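Local coordinates for chymotrypsin-like serine protease (Equine arteritis virus, PDB 1MBM), which probably cleaves peptide bonds of the viral replicase polyprotein as a chymotrypsin-like serine proteinase of an arterivirus, at residues F54-G58 with D59-A63; D181-P184 with R185-M189. All blocks are in the same frame, centred on the assembly; numbering follows the deposited sequence.

Overall arrangement
Interaction 1 (54-63) and interaction 2 (181-189) lie on opposite sides of the chain's centre, their own centres 35 Å apart and their nearest atoms about 24 Å apart, and they do not touch. The first is a beta hairpin in the six-stranded N-terminal barrel of the chymotrypsin-like fold; its turn carries Asp59, whose geometry with His33 and Ser114 is consistent with the Ser-His-Asp catalytic triad. The second belongs to the alpha/beta C-terminal extension, where strand 182-184 leads into helix 185-192. Both are formed by neighbours in sequence, one turning strand into strand within the probable active site, the other turning strand into helix about 22 Å from the chain's centre.

Interaction 1 of 2, residues F54-G58 with D59-A63; sequences FKKNG and DFAEA
Ala63 lays its methyl over one face of the Phe54 ring, CB standing 3.7 Å from the ring centroid and 19° off the normal, a CH-pi contact shifted toward the rim at CD2 and CE2. Ala61 has its carbonyl carbon at the ring edge, near the plane, and its CB 3.9 Å from Phe54 CD2. With CG beside its backbone N (chi1 -68°), Phe54 swings the ring to the neighbouring strand. Behind these contacts runs an antiparallel backbone ladder: Lys55 and Glu62 exchange two bonds, Lys55 N to Glu62 O and Glu62 N to Lys55 O, each 2.9 Å. Asn57 and Phe60 form the next hydrogen-bonded pair, in which Asn57 N reaches Phe60 O at 2.9 Å. The return bond is less regular, as Phe60 N sits above the carbonyl plane of Asn57 O at 3.1 Å. Together they close a two-residue beta hairpin of the N-terminal chymotrypsin-like barrel, with a type II' turn whose first central residue, Gly58, has positive phi (60°). The second, Asp59, directs its CB away from segment 54-58, and CG, anti to the backbone N, carries the carboxylate to His33 and Thr129. OD1 is hydrogen-bonded to His33 ND1 and OD2 to Thr129 OG1, consistent with the triad aspartate. Gly58 O bonds Ser32 OG, beside His33; Glu62 OE2 forms a salt bridge with Arg22 NH2.

Interaction 2 of 2, residues D181-P184 with R185-M189; sequences DAVP and RSLAM
A strand-to-helix junction in the C-terminal alpha/beta extension places Pro184 at the N-cap of helix 185-192, directly after strand 182-184, and the two short segments meet at 102°. The cap residue works through its backbone: Pro184 O opens the first helical turn by accepting a hydrogen bond from Ala188 N at 3.2 Å, nearly straight (164° at the hydrogen) and lying in the carbonyl plane. Leu187 N also approaches Pro184 O, at 2.9 Å, but its N-H is badly bent and the bond is weak. One carbonyl thus serves two successive amides of the helix start. Val183, whose CB points toward the helix, supplies the apolar part. Around it, Ser158 of helix 154-158 touches Val183, Pro184 and Leu187, while Phe161 packs on Pro184 and Leu187. Ser186 bonds Thr162 O through its OG, and the strand itself pairs with strand 165-167. On Val183, CG2 lies between the backbone N and the carbonyl carbon (chi1 -63° for CG1), and this branch touches Ala188 CB at 3.8 Å, whereas the branching carbon CB meets Leu187 CD2 at 4.1 Å.

Interaction 1 of 2, residues F54-G58 with D59-A63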
ATOM      1  N   PHE A  54      12.587 -14.344   1.613  1.00  4.44           N
ATOM      2  CA  PHE A  54      11.153 -14.063   1.631  1.00  8.57           C
ATOM      3  C   PHE A  54      10.254 -15.189   1.123  1.00  8.86           C
ATOM      4  O   PHE A  54      10.527 -15.803   0.096  1.00 10.96           O
ATOM      5  CB  PHE A  54      10.860 -12.827   0.769  1.00  8.88           C
ATOM      6  CG  PHE A  54      11.408 -11.546   1.329  1.00  9.94           C
ATOM      7  CD1 PHE A  54      12.755 -11.219   1.170  1.00 10.02           C
ATOM      8  CD2 PHE A  54      10.577 -10.658   1.998  1.00 10.05           C
ATOM      9  CE1 PHE A  54      13.262 -10.030   1.686  1.00  7.52           C
ATOM     10  CE2 PHE A  54      11.080  -9.480   2.524  1.00  8.79           C
ATOM     11  CZ  PHE A  54      12.438  -9.165   2.359  1.00  7.05           C
ATOM     12  N   LYS A  55       9.168 -15.441   1.834  1.00  7.38           N
ATOM     13  CA  LYS A  55       8.150 -16.339   1.312  1.00 10.15           C
ATOM     14  C   LYS A  55       7.170 -15.461   0.535  1.00  9.95           C
ATOM     15  O   LYS A  55       6.835 -14.352   0.961  1.00  8.77           O
ATOM     16  CB  LYS A  55       7.455 -17.114   2.431  1.00 13.68           C
ATOM     17  CG  LYS A  55       8.442 -17.783   3.389  1.00 22.79           C
ATOM     18  CD  LYS A  55       7.932 -19.121   3.911  1.00 32.40           C
ATOM     19  CE  LYS A  55       6.556 -18.992   4.554  1.00 36.94           C
ATOM     20  NZ  LYS A  55       6.010 -20.331   4.926  1.00 39.58           N
ATOM     21  N   LYS A  56       6.733 -15.947  -0.620  1.00  6.34           N
ATOM     22  CA  LYS A  56       5.921 -15.139  -1.509  1.00  7.39           C
ATOM     23  C   LYS A  56       4.553 -15.718  -1.811  1.00  8.89           C
ATOM     24  O   LYS A  56       4.375 -16.935  -1.852  1.00  8.97           O
ATOM     25  CB  LYS A  56       6.666 -14.938  -2.832  1.00  4.47           C
ATOM     26  CG  LYS A  56       7.957 -14.165  -2.707  1.00  9.00           C
ATOM     27  CD  LYS A  56       8.828 -14.432  -3.924  1.00 10.37           C
ATOM     28  CE  LYS A  56      10.007 -13.476  -4.018  1.00 15.39           C
ATOM     29  NZ  LYS A  56      10.880 -13.896  -5.152  1.00 13.97           N
ATOM     30  N   ASN A  57       3.589 -14.822  -2.003  1.00  9.00           N
ATOM     31  CA  ASN A  57       2.262 -15.176  -2.473  1.00  8.14           C
ATOM     32  C   ASN A  57       1.902 -14.116  -3.511  1.00  7.80           C
ATOM     33  O   ASN A  57       1.480 -13.006  -3.170  1.00  5.34           O
ATOM     34  CB  ASN A  57       1.246 -15.211  -1.330  1.00 10.17           C
ATOM     35  CG  ASN A  57      -0.050 -15.887  -1.742  1.00  8.50           C
ATOM     36  OD1 ASN A  57      -0.339 -16.006  -2.933  1.00  9.12           O
ATOM     37  ND2 ASN A  57      -0.827 -16.345  -0.767  1.00  8.11           N
ATOM     38  N   GLY A  58       2.064 -14.450  -4.786  1.00  6.17           N
ATOM     39  CA  GLY A  58       1.926 -13.438  -5.817  1.00  4.65           C
ATOM     40  C   GLY A  58       2.980 -12.387  -5.523  1.00  6.35           C
ATOM     41  O   GLY A  58       4.109 -12.730  -5.159  1.00  4.25           O
ATOM     42  N   ASP A  59       2.615 -11.110  -5.625  1.00  4.86           N
ATOM     43  CA  ASP A  59       3.576 -10.026  -5.384  1.00  7.36           C
ATOM     44  C   ASP A  59       3.721  -9.642  -3.900  1.00  7.96           C
ATOM     45  O   ASP A  59       4.439  -8.704  -3.577  1.00  6.57           O
ATOM     46  CB  ASP A  59       3.223  -8.794  -6.230  1.00  7.09           C
ATOM     47  CG  ASP A  59       4.380  -7.804  -6.367  1.00 11.62           C
ATOM     48  OD1 ASP A  59       5.538  -8.216  -6.653  1.00  5.58           O
ATOM     49  OD2 ASP A  59       4.212  -6.580  -6.220  1.00  9.66           O
ATOM     50  N   PHE A  60       3.026 -10.346  -3.007  1.00  4.76           N
ATOM     51  CA  PHE A  60       3.152 -10.108  -1.559  1.00  8.25           C
ATOM     52  C   PHE A  60       4.323 -10.923  -1.007  1.00  7.38           C
ATOM     53  O   PHE A  60       4.315 -12.143  -1.118  1.00  8.26           O
ATOM     54  CB  PHE A  60       1.869 -10.532  -0.820  1.00  7.78           C
ATOM     55  CG  PHE A  60       1.869 -10.170   0.649  1.00 10.07           C
ATOM     56  CD1 PHE A  60       2.418 -11.031   1.595  1.00  7.13           C
ATOM     57  CD2 PHE A  60       1.330  -8.961   1.079  1.00  8.73           C
ATOM     58  CE1 PHE A  60       2.418 -10.703   2.954  1.00 11.80           C
ATOM     59  CE2 PHE A  60       1.333  -8.627   2.426  1.00 12.23           C
ATOM     60  CZ  PHE A  60       1.876  -9.500   3.363  1.00 10.18           C
ATOM     61  N   ALA A  61       5.316 -10.257  -0.417  1.00  5.42           N
ATOM     62  CA  ALA A  61       6.506 -10.942   0.102  1.00  7.45           C
ATOM     63  C   ALA A  61       6.719 -10.713   1.597  1.00  8.13           C
ATOM     64  O   ALA A  61       6.714  -9.584   2.067  1.00  6.80           O
ATOM     65  CB  ALA A  61       7.748 -10.508  -0.672  1.00  5.32           C
ATOM     66  N   GLU A  62       6.927 -11.789   2.342  1.00  9.41           N
ATOM     67  CA  GLU A  62       7.104 -11.681   3.784  1.00  6.15           C
ATOM     68  C   GLU A  62       8.339 -12.427   4.271  1.00  8.12           C
ATOM     69  O   GLU A  62       8.531 -13.608   3.943  1.00  4.67           O
ATOM     70  CB  GLU A  62       5.859 -12.238   4.501  1.00  6.35           C
ATOM     71  CG  GLU A  62       6.031 -12.491   5.994  1.00  6.21           C
ATOM     72  CD  GLU A  62       4.796 -13.149   6.608  1.00  9.61           C
ATOM     73  OE1 GLU A  62       3.711 -12.555   6.551  1.00  8.11           O
ATOM     74  OE2 GLU A  62       4.907 -14.266   7.131  1.00  9.63           O
ATOM     75  N   ALA A  63       9.158 -11.741   5.067  1.00  6.72           N
ATOM     76  CA  ALA A  63      10.318 -12.354   5.714  1.00  6.77           C
ATOM     77  C   ALA A  63      10.142 -12.295   7.217  1.00  8.26           C
ATOM     78  O   ALA A  63       9.442 -11.418   7.734  1.00  8.00           O
ATOM     79  CB  ALA A  63      11.604 -11.617   5.337  1.00  5.45           C
TER

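Interaction 2 of 2, residues D181-P184 with R185-M189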
ATOM      1  N   ASP A 181     -23.108  12.761 -11.735  1.00 14.61           N
ATOM      2  CA  ASP A 181     -22.341  13.982 -11.944  1.00 16.61           C
ATOM      3  C   ASP A 181     -21.869  14.624 -10.629  1.00 14.15           C
ATOM      4  O   ASP A 181     -21.376  15.749 -10.628  1.00 15.25           O
ATOM      5  CB  ASP A 181     -23.086  14.981 -12.847  1.00 18.66           C
ATOM      6  CG  ASP A 181     -24.331  15.554 -12.200  1.00 27.45           C
ATOM      7  OD1 ASP A 181     -24.712  15.102 -11.100  1.00 28.41           O
ATOM      8  OD2 ASP A 181     -24.996  16.473 -12.728  1.00 35.82           O
ATOM      9  N   ALA A 182     -22.026  13.894  -9.523  1.00  9.57           N
ATOM     10  CA  ALA A 182     -21.590  14.358  -8.208  1.00  7.22           C
ATOM     11  C   ALA A 182     -21.368  13.193  -7.259  1.00  4.91           C
ATOM     12  O   ALA A 182     -22.011  12.153  -7.380  1.00  7.37           O
ATOM     13  CB  ALA A 182     -22.590  15.360  -7.610  1.00  6.95           C
ATOM     14  N   VAL A 183     -20.439  13.364  -6.324  1.00  5.41           N
ATOM     15  CA  VAL A 183     -20.097  12.322  -5.350  1.00  4.14           C
ATOM     16  C   VAL A 183     -19.980  12.929  -3.942  1.00  4.10           C
ATOM     17  O   VAL A 183     -19.809  14.136  -3.808  1.00  5.05           O
ATOM     18  CB  VAL A 183     -18.764  11.620  -5.706  1.00  6.90           C
ATOM     19  CG1 VAL A 183     -18.855  10.875  -7.049  1.00 11.63           C
ATOM     20  CG2 VAL A 183     -17.599  12.600  -5.703  1.00  5.64           C
ATOM     21  N   PRO A 184     -20.114  12.108  -2.897  1.00  5.06           N
ATOM     22  CA  PRO A 184     -19.912  12.579  -1.520  1.00  4.33           C
ATOM     23  C   PRO A 184     -18.554  13.241  -1.359  1.00  5.77           C
ATOM     24  O   PRO A 184     -17.552  12.752  -1.902  1.00  4.36           O
ATOM     25  CB  PRO A 184     -19.959  11.294  -0.700  1.00  3.86           C
ATOM     26  CG  PRO A 184     -20.886  10.406  -1.493  1.00  6.27           C
ATOM     27  CD  PRO A 184     -20.524  10.691  -2.932  1.00  3.39           C
ATOM     28  N   ARG A 185     -18.540  14.337  -0.608  1.00  4.62           N
ATOM     29  CA  ARG A 185     -17.342  15.147  -0.385  1.00  8.83           C
ATOM     30  C   ARG A 185     -16.074  14.389  -0.008  1.00  6.29           C
ATOM     31  O   ARG A 185     -14.993  14.715  -0.495  1.00  7.22           O
ATOM     32  CB  ARG A 185     -17.627  16.209   0.676  1.00  7.78           C
ATOM     33  CG  ARG A 185     -16.518  17.235   0.840  1.00 16.97           C
ATOM     34  CD  ARG A 185     -16.705  18.144   2.042  1.00 23.79           C
ATOM     35  NE  ARG A 185     -17.416  19.372   1.715  1.00 24.87           N
ATOM     36  CZ  ARG A 185     -18.336  19.941   2.493  1.00 28.84           C
ATOM     37  NH1 ARG A 185     -18.686  19.386   3.650  1.00 23.76           N
ATOM     38  NH2 ARG A 185     -18.912  21.071   2.107  1.00 23.92           N
ATOM     39  N   SER A 186     -16.198  13.390   0.864  1.00  6.17           N
ATOM     40  CA  SER A 186     -15.022  12.622   1.280  1.00  8.82           C
ATOM     41  C   SER A 186     -14.429  11.826   0.116  1.00  9.84           C
ATOM     42  O   SER A 186     -13.219  11.703   0.027  1.00 11.13           O
ATOM     43  CB  SER A 186     -15.298  11.729   2.501  1.00  6.54           C
ATOM     44  OG  SER A 186     -16.209  10.696   2.192  1.00  9.72           O
ATOM     45  N   LEU A 187     -15.272  11.313  -0.781  1.00  9.42           N
ATOM     46  CA  LEU A 187     -14.773  10.617  -1.970  1.00 11.56           C
ATOM     47  C   LEU A 187     -14.031  11.594  -2.897  1.00 12.29           C
ATOM     48  O   LEU A 187     -12.920  11.294  -3.352  1.00 11.07           O
ATOM     49  CB  LEU A 187     -15.902   9.881  -2.719  1.00  9.11           C
ATOM     50  CG  LEU A 187     -15.553   9.137  -4.021  1.00 11.68           C
ATOM     51  CD1 LEU A 187     -14.303   8.270  -3.869  1.00 10.42           C
ATOM     52  CD2 LEU A 187     -16.743   8.275  -4.510  1.00  6.74           C
ATOM     53  N   ALA A 188     -14.631  12.761  -3.146  1.00  9.87           N
ATOM     54  CA  ALA A 188     -14.028  13.791  -4.015  1.00 10.02           C
ATOM     55  C   ALA A 188     -12.701  14.339  -3.487  1.00 13.06           C
ATOM     56  O   ALA A 188     -11.753  14.515  -4.256  1.00 12.85           O
ATOM     57  CB  ALA A 188     -14.999  14.949  -4.242  1.00  7.33           C
ATOM     58  N   MET A 189     -12.657  14.622  -2.183  1.00 12.33           N
ATOM     59  CA  MET A 189     -11.464  15.142  -1.514  1.00 16.28           C
ATOM     60  C   MET A 189     -10.356  14.095  -1.496  1.00 16.53           C
ATOM     61  O   MET A 189      -9.166  14.428  -1.559  1.00 12.83           O
ATOM     62  CB  MET A 189     -11.777  15.567  -0.074  1.00 17.52           C
ATOM     63  CG  MET A 189     -12.576  16.860   0.064  1.00 24.66           C
ATOM     64  SD  MET A 189     -11.595  18.350  -0.138  1.00 41.07           S
ATOM     65  CE  MET A 189     -10.587  18.294   1.349  1.00 36.56           C
TER